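Local coordinates for protein 2-oxoadipate dioxygenase/decarboxylase (Pseudomonas putida, PDB 6W1H) that catalyses the iron-dependent, oxygen-consuming decarboxylation and hydroxylation of 2-oxoadipate to D-2-hydroxyglutarate in D-lysine breakdown, at residues 66-71 with 125-130; 224-229 with 292-297; 394-399 with 442-447. All coordinates share one frame; numbering follows the deposited sequence.

Contact 1 (66-71 with 125-130); sequences DQERHG and PFRVFT. With NI (nickel (II) ion), chain B; OOG (2-oxoadipic acid), chain C.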
loop_
_atom_site.group_PDB
_atom_site.type_symbol
_atom_site.label_atom_id
_atom_site.label_comp_id
_atom_site.label_asym_id
_atom_site.label_seq_id
_atom_site.Cartn_x
_atom_site.Cartn_y
_atom_site.Cartn_z
ATOM N N ASP A 66 9.293 3.659 11.186
ATOM C CA ASP A 66 8.444 4.543 11.972
ATOM C C ASP A 66 7.535 5.385 11.084
ATOM O O ASP A 66 6.389 5.664 11.441
ATOM C CB ASP A 66 9.312 5.436 12.857
ATOM C CG ASP A 66 8.511 6.464 13.620
ATOM O OD1 ASP A 66 7.671 6.076 14.457
ATOM O OD2 ASP A 66 8.729 7.676 13.386
ATOM N N GLN A 67 8.025 5.815 9.927
ATOM C CA GLN A 67 7.251 6.669 9.035
ATOM C C GLN A 67 6.585 5.932 7.882
ATOM O O GLN A 67 5.938 6.586 7.046
ATOM C CB GLN A 67 8.165 7.774 8.483
ATOM C CG GLN A 67 8.645 8.723 9.559
ATOM C CD GLN A 67 7.506 9.510 10.158
ATOM O OE1 GLN A 67 6.801 10.210 9.448
ATOM N NE2 GLN A 67 7.306 9.384 11.464
ATOM N N GLU A 68 6.699 4.603 7.832
ATOM C CA GLU A 68 6.211 3.818 6.705
ATOM C C GLU A 68 4.692 3.820 6.658
ATOM O O GLU A 68 4.036 3.457 7.639
ATOM C CB GLU A 68 6.739 2.382 6.820
ATOM C CG GLU A 68 6.179 1.446 5.769
ATOM C CD GLU A 68 7.083 0.248 5.488
ATOM O OE1 GLU A 68 8.154 0.130 6.118
ATOM O OE2 GLU A 68 6.707 -0.591 4.639
ATOM N N ARG A 69 4.140 4.210 5.502
ATOM C CA ARG A 69 2.699 4.291 5.325
ATOM C C ARG A 69 2.322 3.911 3.898
ATOM O O ARG A 69 3.132 3.990 2.973
ATOM C CB ARG A 69 2.198 5.722 5.571
ATOM C CG ARG A 69 2.167 6.145 7.025
ATOM C CD ARG A 69 1.964 7.635 7.128
ATOM N NE ARG A 69 3.115 8.369 6.623
ATOM C CZ ARG A 69 4.089 8.826 7.393
ATOM N NH1 ARG A 69 4.040 8.634 8.725
ATOM N NH2 ARG A 69 5.117 9.512 6.867
ATOM N N HIS A 70 1.051 3.562 3.715
ATOM C CA HIS A 70 0.409 3.545 2.404
ATOM C C HIS A 70 -0.824 4.435 2.472
ATOM O O HIS A 70 -1.407 4.641 3.530
ATOM C CB HIS A 70 0.116 2.144 1.827
ATOM C CG HIS A 70 -1.175 1.508 2.250
ATOM N ND1 HIS A 70 -1.210 0.366 3.021
ATOM C CD2 HIS A 70 -2.460 1.765 1.911
ATOM C CE1 HIS A 70 -2.462 -0.022 3.184
ATOM N NE2 HIS A 70 -3.240 0.807 2.518
ATOM N N GLY A 71 -1.167 5.024 1.350
ATOM C CA GLY A 71 -2.424 5.708 1.190
ATOM C C GLY A 71 -3.253 5.013 0.136
ATOM O O GLY A 71 -2.719 4.237 -0.667
ATOM N N PRO A 125 9.310 4.345 1.849
ATOM C CA PRO A 125 8.528 3.321 1.152
ATOM C C PRO A 125 7.087 3.735 0.898
ATOM O O PRO A 125 6.220 2.877 0.678
ATOM C CB PRO A 125 8.585 2.135 2.123
ATOM C CG PRO A 125 8.576 2.810 3.472
ATOM C CD PRO A 125 9.367 4.090 3.300
ATOM N N PHE A 126 6.803 5.033 0.950
ATOM C CA PHE A 126 5.433 5.492 0.775
ATOM C C PHE A 126 4.871 5.006 -0.545
ATOM O O PHE A 126 5.542 5.052 -1.578
ATOM C CB PHE A 126 5.394 7.011 0.807
ATOM C CG PHE A 126 4.008 7.592 0.815
ATOM C CD1 PHE A 126 3.086 7.191 1.740
ATOM C CD2 PHE A 126 3.637 8.550 -0.107
ATOM C CE1 PHE A 126 1.826 7.737 1.779
ATOM C CE2 PHE A 126 2.366 9.103 -0.060
ATOM C CZ PHE A 126 1.462 8.671 0.878
ATOM N N ARG A 127 3.629 4.536 -0.520
ATOM C CA ARG A 127 2.952 3.942 -1.681
ATOM C C ARG A 127 1.511 4.436 -1.659
ATOM O O ARG A 127 0.967 4.604 -0.605
ATOM C CB ARG A 127 3.021 2.409 -1.645
ATOM C CG ARG A 127 3.134 1.858 -0.242
ATOM C CD ARG A 127 2.951 0.399 -0.029
ATOM N NE ARG A 127 4.225 -0.081 0.437
ATOM C CZ ARG A 127 4.633 0.006 1.676
ATOM N NH1 ARG A 127 5.747 -0.546 2.035
ATOM N NH2 ARG A 127 3.909 0.603 2.589
ATOM N N VAL A 128 0.952 4.702 -2.814
ATOM C CA VAL A 128 -0.444 5.116 -2.915
ATOM C C VAL A 128 -1.170 4.183 -3.875
ATOM O O VAL A 128 -0.922 4.208 -5.083
ATOM C CB VAL A 128 -0.617 6.593 -3.300
ATOM C CG1 VAL A 128 -2.112 6.920 -3.443
ATOM C CG2 VAL A 128 0.025 7.515 -2.259
ATOM N N PHE A 129 -2.078 3.370 -3.336
ATOM C CA PHE A 129 -2.926 2.523 -4.162
ATOM C C PHE A 129 -3.972 3.415 -4.789
ATOM O O PHE A 129 -4.680 4.130 -4.075
ATOM C CB PHE A 129 -3.579 1.463 -3.298
ATOM C CG PHE A 129 -4.294 0.386 -4.067
ATOM C CD1 PHE A 129 -5.603 0.573 -4.492
ATOM C CD2 PHE A 129 -3.671 -0.817 -4.341
ATOM C CE1 PHE A 129 -6.291 -0.437 -5.170
ATOM C CE2 PHE A 129 -4.338 -1.827 -5.020
ATOM C CZ PHE A 129 -5.661 -1.639 -5.428
ATOM N N THR A 130 -4.029 3.426 -6.118
ATOM C CA THR A 130 -4.830 4.387 -6.867
ATOM C C THR A 130 -5.805 3.657 -7.784
ATOM O O THR A 130 -5.393 2.919 -8.690
ATOM C CB THR A 130 -3.916 5.303 -7.679
ATOM O OG1 THR A 130 -2.987 5.947 -6.807
ATOM C CG2 THR A 130 -4.746 6.327 -8.407
HETATM NI NI NI B . -5.323 0.085 2.408
HETATM C C2 OOG C . -8.881 0.029 -0.978
HETATM C C3 OOG C . -7.611 0.221 -1.790
HETATM C C4 OOG C . -6.629 -0.915 -1.536
HETATM C C6 OOG C . -5.241 -1.905 0.466
HETATM O O4 OOG C . -5.141 -3.011 -0.169
HETATM O O3 OOG C . -4.805 -1.752 1.650
HETATM C C5 OOG C . -5.896 -0.712 -0.197
HETATM C C1 OOG C . -9.986 1.009 -1.417
HETATM O O1 OOG C . -11.093 0.883 -0.994
HETATM O O2 OOG C . -9.735 2.054 -2.310
HETATM O O5 OOG C . -5.791 0.340 0.346
HETATM O O HOH W 1 -7.548 -0.915 2.364
#

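Contact 2 (224-229 with 292-297); sequences INHLTP and FGEIEQ. With NI (nickel (II) ion), chain B; OOG (2-oxoadipic acid), chain C.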
loop_
_atom_site.group_PDB
_atom_site.type_symbol
_atom_site.label_atom_id
_atom_site.label_comp_id
_atom_site.label_asym_id
_atom_site.label_seq_id
_atom_site.Cartn_x
_atom_site.Cartn_y
_atom_site.Cartn_z
ATOM N N ILE A 224 -8.131 11.427 0.821
ATOM C CA ILE A 224 -7.509 10.222 1.354
ATOM C C ILE A 224 -8.606 9.262 1.777
ATOM O O ILE A 224 -9.423 9.588 2.648
ATOM C CB ILE A 224 -6.603 10.576 2.550
ATOM C CG1 ILE A 224 -5.479 11.480 2.091
ATOM C CG2 ILE A 224 -6.076 9.289 3.216
ATOM C CD1 ILE A 224 -4.672 12.085 3.247
ATOM N N ASN A 225 -8.636 8.067 1.168
ATOM C CA ASN A 225 -9.589 7.074 1.646
ATOM C C ASN A 225 -9.123 6.508 2.973
ATOM O O ASN A 225 -9.934 6.258 3.855
ATOM C CB ASN A 225 -9.754 5.952 0.624
ATOM C CG ASN A 225 -10.779 4.949 1.066
ATOM O OD1 ASN A 225 -10.437 3.935 1.662
ATOM N ND2 ASN A 225 -12.038 5.236 0.807
ATOM N N HIS A 226 -7.825 6.278 3.121
ATOM C CA HIS A 226 -7.203 5.985 4.391
ATOM C C HIS A 226 -5.690 6.094 4.221
ATOM O O HIS A 226 -5.167 6.070 3.103
ATOM C CB HIS A 226 -7.602 4.611 4.889
ATOM C CG HIS A 226 -7.229 3.495 3.971
ATOM N ND1 HIS A 226 -8.064 3.065 2.968
ATOM C CD2 HIS A 226 -6.108 2.740 3.876
ATOM C CE1 HIS A 226 -7.509 2.047 2.333
ATOM N NE2 HIS A 226 -6.309 1.841 2.849
ATOM N N LEU A 227 -5.008 6.270 5.337
ATOM C CA LEU A 227 -3.566 6.122 5.438
ATOM C C LEU A 227 -3.307 5.012 6.437
ATOM O O LEU A 227 -3.898 5.001 7.511
ATOM C CB LEU A 227 -2.876 7.374 5.919
ATOM C CG LEU A 227 -2.712 8.583 5.072
ATOM C CD1 LEU A 227 -1.836 9.584 5.842
ATOM C CD2 LEU A 227 -2.105 8.246 3.749
ATOM N N THR A 228 -2.430 4.088 6.092
ATOM C CA THR A 228 -2.196 2.899 6.899
ATOM C C THR A 228 -0.754 2.873 7.361
ATOM O O THR A 228 0.151 2.821 6.512
ATOM C CB THR A 228 -2.481 1.663 6.040
ATOM O OG1 THR A 228 -3.827 1.776 5.605
ATOM C CG2 THR A 228 -2.260 0.380 6.817
ATOM N N PRO A 229 -0.499 2.887 8.671
ATOM C CA PRO A 229 0.862 2.693 9.180
ATOM C C PRO A 229 1.204 1.213 9.233
ATOM O O PRO A 229 0.346 0.340 9.150
ATOM C CB PRO A 229 0.791 3.292 10.598
ATOM C CG PRO A 229 -0.627 3.102 11.022
ATOM C CD PRO A 229 -1.472 3.117 9.768
ATOM N N PHE A 292 -12.973 5.206 7.204
ATOM C CA PHE A 292 -12.443 4.011 7.829
ATOM C C PHE A 292 -10.928 4.071 7.895
ATOM O O PHE A 292 -10.270 4.645 7.026
ATOM C CB PHE A 292 -12.886 2.761 7.073
ATOM C CG PHE A 292 -14.358 2.510 7.158
ATOM C CD1 PHE A 292 -15.228 3.077 6.246
ATOM C CD2 PHE A 292 -14.874 1.719 8.160
ATOM C CE1 PHE A 292 -16.592 2.871 6.340
ATOM C CE2 PHE A 292 -16.248 1.502 8.260
ATOM C CZ PHE A 292 -17.096 2.079 7.348
ATOM N N GLY A 293 -10.380 3.512 8.972
ATOM C CA GLY A 293 -8.956 3.396 9.165
ATOM C C GLY A 293 -8.493 1.958 8.961
ATOM O O GLY A 293 -9.283 1.020 8.855
ATOM N N GLU A 294 -7.170 1.797 8.938
ATOM C CA GLU A 294 -6.573 0.509 8.642
ATOM C C GLU A 294 -5.205 0.396 9.288
ATOM O O GLU A 294 -4.528 1.390 9.567
ATOM C CB GLU A 294 -6.453 0.400 7.121
ATOM C CG GLU A 294 -5.899 -0.905 6.569
ATOM C CD GLU A 294 -6.041 -0.943 5.076
ATOM O OE1 GLU A 294 -5.184 -0.370 4.386
ATOM O OE2 GLU A 294 -7.039 -1.477 4.595
ATOM N N ILE A 295 -4.798 -0.845 9.514
ATOM C CA ILE A 295 -3.489 -1.172 10.052
ATOM C C ILE A 295 -2.989 -2.387 9.288
ATOM O O ILE A 295 -3.767 -3.277 8.931
ATOM C CB ILE A 295 -3.578 -1.438 11.575
ATOM C CG1 ILE A 295 -2.212 -1.755 12.163
ATOM C CG2 ILE A 295 -4.584 -2.559 11.887
ATOM C CD1 ILE A 295 -1.233 -0.613 12.080
ATOM N N GLU A 296 -1.693 -2.416 9.023
ATOM C CA GLU A 296 -1.108 -3.545 8.321
ATOM C C GLU A 296 0.225 -3.952 8.924
ATOM O O GLU A 296 0.895 -3.165 9.581
ATOM C CB GLU A 296 -0.968 -3.281 6.812
ATOM C CG GLU A 296 0.129 -2.326 6.427
ATOM C CD GLU A 296 0.044 -1.895 4.959
ATOM O OE1 GLU A 296 -0.764 -2.452 4.190
ATOM O OE2 GLU A 296 0.781 -0.993 4.578
ATOM N N GLN A 297 0.580 -5.224 8.709
ATOM C CA GLN A 297 1.890 -5.774 9.012
ATOM C C GLN A 297 2.409 -6.367 7.710
ATOM O O GLN A 297 1.693 -7.138 7.059
ATOM C CB GLN A 297 1.748 -6.898 10.050
ATOM C CG GLN A 297 3.089 -7.497 10.493
ATOM C CD GLN A 297 2.944 -8.728 11.346
ATOM O OE1 GLN A 297 1.971 -8.866 12.095
ATOM N NE2 GLN A 297 3.924 -9.606 11.287
HETATM NI NI NI B . -5.323 0.085 2.408
HETATM C C2 OOG C . -8.881 0.029 -0.978
HETATM C C3 OOG C . -7.611 0.221 -1.790
HETATM C C4 OOG C . -6.629 -0.915 -1.536
HETATM C C6 OOG C . -5.241 -1.905 0.466
HETATM O O4 OOG C . -5.141 -3.011 -0.169
HETATM O O3 OOG C . -4.805 -1.752 1.650
HETATM C C5 OOG C . -5.896 -0.712 -0.197
HETATM C C1 OOG C . -9.986 1.009 -1.417
HETATM O O1 OOG C . -11.093 0.883 -0.994
HETATM O O2 OOG C . -9.735 2.054 -2.310
HETATM O O5 OOG C . -5.791 0.340 0.346
HETATM O O HOH W 2 -10.203 7.329 6.448
HETATM O O HOH W 3 -12.618 5.406 4.336
HETATM O O HOH W 4 -5.328 4.094 9.544
HETATM O O HOH W 5 2.680 0.688 5.621
HETATM O O HOH W 1 -7.548 -0.915 2.364
#

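Contact 3 (394-399 with 442-447); sequences LVYEDF and ALYAQS. With OOG (2-oxoadipic acid), chain C.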
loop_
_atom_site.group_PDB
_atom_site.type_symbol
_atom_site.label_atom_id
_atom_site.label_comp_id
_atom_site.label_asym_id
_atom_site.label_seq_id
_atom_site.Cartn_x
_atom_site.Cartn_y
_atom_site.Cartn_z
ATOM N N LEU A 394 12.856 -10.429 1.609
ATOM C CA LEU A 394 12.622 -9.117 1.027
ATOM C C LEU A 394 11.181 -8.698 1.286
ATOM O O LEU A 394 10.249 -9.406 0.908
ATOM C CB LEU A 394 12.855 -9.215 -0.473
ATOM C CG LEU A 394 12.668 -7.931 -1.283
ATOM C CD1 LEU A 394 13.451 -6.768 -0.723
ATOM C CD2 LEU A 394 13.043 -8.170 -2.753
ATOM N N VAL A 395 11.002 -7.527 1.896
ATOM C CA VAL A 395 9.679 -7.115 2.350
ATOM C C VAL A 395 8.742 -6.801 1.178
ATOM O O VAL A 395 9.133 -6.223 0.151
ATOM C CB VAL A 395 9.808 -5.932 3.329
ATOM C CG1 VAL A 395 10.414 -4.692 2.654
ATOM C CG2 VAL A 395 8.434 -5.604 3.927
ATOM N N TYR A 396 7.481 -7.175 1.366
ATOM C CA TYR A 396 6.415 -6.971 0.392
ATOM C C TYR A 396 5.973 -5.513 0.379
ATOM O O TYR A 396 5.632 -4.938 1.420
ATOM C CB TYR A 396 5.227 -7.861 0.755
ATOM C CG TYR A 396 4.174 -7.942 -0.326
ATOM C CD1 TYR A 396 4.500 -8.384 -1.602
ATOM C CD2 TYR A 396 2.856 -7.590 -0.069
ATOM C CE1 TYR A 396 3.549 -8.464 -2.599
ATOM C CE2 TYR A 396 1.889 -7.679 -1.064
ATOM C CZ TYR A 396 2.247 -8.121 -2.325
ATOM O OH TYR A 396 1.303 -8.201 -3.325
ATOM N N GLU A 397 5.937 -4.936 -0.822
ATOM C CA GLU A 397 5.643 -3.524 -1.031
ATOM C C GLU A 397 4.291 -3.293 -1.697
ATOM O O GLU A 397 3.915 -2.141 -1.919
ATOM C CB GLU A 397 6.729 -2.887 -1.920
ATOM C CG GLU A 397 8.120 -3.071 -1.416
ATOM C CD GLU A 397 8.447 -2.195 -0.230
ATOM O OE1 GLU A 397 7.582 -1.365 0.159
ATOM O OE2 GLU A 397 9.554 -2.346 0.326
ATOM N N ASP A 398 3.544 -4.347 -2.014
ATOM C CA ASP A 398 2.327 -4.229 -2.788
ATOM C C ASP A 398 1.104 -4.515 -1.919
ATOM O O ASP A 398 1.137 -4.261 -0.709
ATOM C CB ASP A 398 2.439 -5.117 -4.019
ATOM C CG ASP A 398 3.648 -4.789 -4.839
ATOM O OD1 ASP A 398 3.676 -3.663 -5.355
ATOM O OD2 ASP A 398 4.569 -5.659 -4.919
ATOM N N PHE A 399 0.027 -4.997 -2.533
ATOM C CA PHE A 399 -1.273 -5.074 -1.879
ATOM C C PHE A 399 -1.972 -6.389 -2.198
ATOM O O PHE A 399 -1.775 -6.977 -3.254
ATOM C CB PHE A 399 -2.143 -3.874 -2.320
ATOM C CG PHE A 399 -1.554 -2.557 -1.963
ATOM C CD1 PHE A 399 -0.628 -1.948 -2.794
ATOM C CD2 PHE A 399 -1.902 -1.941 -0.775
ATOM C CE1 PHE A 399 -0.065 -0.716 -2.429
ATOM C CE2 PHE A 399 -1.354 -0.736 -0.416
ATOM C CZ PHE A 399 -0.438 -0.118 -1.239
ATOM N N ALA A 442 9.218 -8.963 -11.146
ATOM C CA ALA A 442 10.505 -8.685 -11.768
ATOM C C ALA A 442 11.321 -7.726 -10.911
ATOM O O ALA A 442 12.546 -7.882 -10.762
ATOM C CB ALA A 442 10.269 -8.116 -13.172
ATOM N N LEU A 443 10.657 -6.730 -10.313
ATOM C CA LEU A 443 11.374 -5.768 -9.478
ATOM C C LEU A 443 11.946 -6.435 -8.234
ATOM O O LEU A 443 13.047 -6.094 -7.793
ATOM C CB LEU A 443 10.464 -4.607 -9.107
ATOM C CG LEU A 443 10.175 -3.671 -10.287
ATOM C CD1 LEU A 443 8.996 -2.733 -9.927
ATOM C CD2 LEU A 443 11.389 -2.872 -10.699
ATOM N N TYR A 444 11.201 -7.366 -7.634
ATOM C CA TYR A 444 11.730 -8.090 -6.479
ATOM C C TYR A 444 12.929 -8.950 -6.871
ATOM O O TYR A 444 13.928 -9.007 -6.147
ATOM C CB TYR A 444 10.651 -8.997 -5.854
ATOM C CG TYR A 444 9.505 -8.271 -5.164
ATOM C CD1 TYR A 444 9.751 -7.257 -4.253
ATOM C CD2 TYR A 444 8.189 -8.620 -5.406
ATOM C CE1 TYR A 444 8.718 -6.603 -3.609
ATOM C CE2 TYR A 444 7.150 -7.961 -4.766
ATOM C CZ TYR A 444 7.429 -6.949 -3.887
ATOM O OH TYR A 444 6.406 -6.287 -3.230
ATOM N N ALA A 445 12.823 -9.659 -7.991
ATOM C CA ALA A 445 13.945 -10.459 -8.460
ATOM C C ALA A 445 15.180 -9.595 -8.677
ATOM O O ALA A 445 16.302 -10.011 -8.369
ATOM C CB ALA A 445 13.564 -11.199 -9.742
ATOM N N GLN A 446 14.995 -8.377 -9.190
ATOM C CA GLN A 446 16.144 -7.496 -9.399
ATOM C C GLN A 446 16.776 -7.059 -8.080
ATOM O O GLN A 446 18.003 -6.977 -7.977
ATOM C CB GLN A 446 15.721 -6.278 -10.220
ATOM C CG GLN A 446 15.444 -6.591 -11.677
ATOM C CD GLN A 446 15.076 -5.364 -12.481
ATOM O OE1 GLN A 446 14.365 -4.492 -12.008
ATOM N NE2 GLN A 446 15.608 -5.270 -13.690
ATOM N N SER A 447 15.957 -6.774 -7.065
ATOM C CA SER A 447 16.508 -6.425 -5.761
ATOM C C SER A 447 17.305 -7.585 -5.179
ATOM O O SER A 447 18.407 -7.390 -4.646
ATOM C CB SER A 447 15.378 -6.028 -4.811
ATOM O OG SER A 447 15.909 -5.644 -3.573
HETATM C C2 OOG C . -8.881 0.029 -0.978
HETATM C C3 OOG C . -7.611 0.221 -1.790
HETATM C C4 OOG C . -6.629 -0.915 -1.536
HETATM C C6 OOG C . -5.241 -1.905 0.466
HETATM O O4 OOG C . -5.141 -3.011 -0.169
HETATM O O3 OOG C . -4.805 -1.752 1.650
HETATM C C5 OOG C . -5.896 -0.712 -0.197
HETATM C C1 OOG C . -9.986 1.009 -1.417
HETATM O O1 OOG C . -11.093 0.883 -0.994
HETATM O O2 OOG C . -9.735 2.054 -2.310
HETATM O O5 OOG C . -5.791 0.340 0.346
#

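Contact 1 (66-71 with 125-130)
Gly71 and Val128 form a parallel bridge between strands 69-75 and 127-133, two inner strands of the five-stranded mixed sheet that carries part of the metal site in this member of the glyoxalase (vicinal oxygen chelate) clan. Gly71 N donates to Arg127 O (2.9 Å), and Gly71 O takes the N-H of Phe129 (2.9 Å). With the backbones so registered, Arg127 can be followed outward. Its CB leaves the sheet on the same face as His70, and a first torsion of 27°, far from staggered, lays CG against His70 CB at 3.7 Å. CD keeps to the same methylene before the chain bends, chi3 115°, and turns the guanidinium back toward Glu68, just ahead of the partner strand. Pro125 O sits above the centre of one face of that flat group. At the tip NH1 meets Glu68 OE2 in the guanidinium plane, a salt bridge of 2.8 Å at 172°, and Glu397 gives the same nitrogen a second carboxylate. The contact with OE2 is made on its anti side, tilted out of the carboxylate plane, while Arg64 and Arg230 pair with OE1. Glu68 is also supported by the ring of Pro125, whose CG lies 3.6 Å from its CD. Closer to the reaction centre, Phe129 sets one ring face against C4 of 2-oxoadipate, its CD1 3.4 Å from the substrate's C3. His70 ND1 is held by Glu296, and NE2 binds the nickel ion, which occupies the iron site, at 2.2 Å.

Contact 2 (224-229 with 292-297)
Thr228 and Glu294 meet where segments 226-229 and 292-297, their directions 29° apart, close tightly round the metal. The first torsion of Thr228 (-58°) sets OG1 opposite its carbonyl carbon and aims the hydroxyl at Glu294 OE1, to which it donates at 2.8 Å. It reaches this oxygen on the anti side, somewhat out of the carboxylate plane, and the same oxygen binds the nickel ion at 2.0 Å. Thr228 is therefore a second-shell residue that positions a first-shell ligand; Gln266 holds the other carboxylate oxygen, OE2. His226 NE2 binds the ion at 2.1 Å, next to Glu294 OE1, with ring and carboxylate planes 71° apart. Behind it ND1 donates to a lone pair of Asn225 OD1 at 2.8 Å, which fixes how the imidazole is turned. The other branch of Thr228, CG2, packs on Glu296 CG at 3.6 Å.

Away from the ion the strands part. One direct backbone bond joins them, from Glu296 N to Pro229 O, and it is weak at 3.4 Å; beside it the Pro229 ring rests on CD1 of Ile295. Elsewhere water fills in for direct pairing. One molecule links the strands by donating to Leu227 O and accepting from Glu294 N. Toward the partly exposed end another joins Asn225 O to Phe292 N. Tight at the metal and watery beyond it, the pair supplies two ligands which, with His70 cis to both, make a two-histidine, one-carboxylate facial triad, as in iron-dependent dioxygenases of the vicinal oxygen chelate superfamily.

Contact 3 (394-399 with 442-447)
In the loop that follows strand 389-393 and leads to the substrate pocket, residues 394-398 close round Tyr444, a side chain reaching in from helix 440-458. With CG anti to the carbonyl carbon (chi1 -69°), the ring leans out from the helix toward the loop until its hydroxyl lies between two loop residues. Glu397 N approaches near the ring plane and donates to OH at 2.8 Å, almost straight at 171°. The same OH donates in turn to Asp398 OD2, a bond of weak geometry although only 2.6 Å long, with carboxylate and ring planes 68° apart. Arg114 forms a salt bridge with the other carboxylate oxygen, OD1. Nearer the helix the contact turns apolar: Leu394 CD2 lies 3.7 Å from Tyr444 CD1 and also touches CB of Ser447. A phenylalanine in place of Tyr444 would probably leave the amide of Glu397 without its acceptor and take from Asp398 one of its donors, freeing the loop to shift against the helix. Beyond Asp398, Phe399 brings CD2 to 3.5 Å from O4 of 2-oxoadipate. The straight amide bond probably does most of the anchoring and the weaker donation to Asp398 adds to it, so that the buried hydroxyl has both a donor and an acceptor to satisfy it.

Overall arrangement
All three contacts are buried, yet they differ in kind. Contact 1, close to the centre of the chain, has direct parallel backbone bonds; contact 2, beside it, has a single weak direct backbone bond and reaches partly exposed residues at one end. Strands 69-75 and 226-229 are neighbours in one sheet, joined by a probable hydrogen bond of Thr228 N to His70 O, and both contacts supply ligands to the same nickel ion. Contact 3 lies farther out, binds no metal, and joins a loop to a helix. A salt bridge from Arg127 to Glu397 and the packing of Phe399 on His70 and Phe129 connect it to contact 1, whereas contact 2 does not touch it.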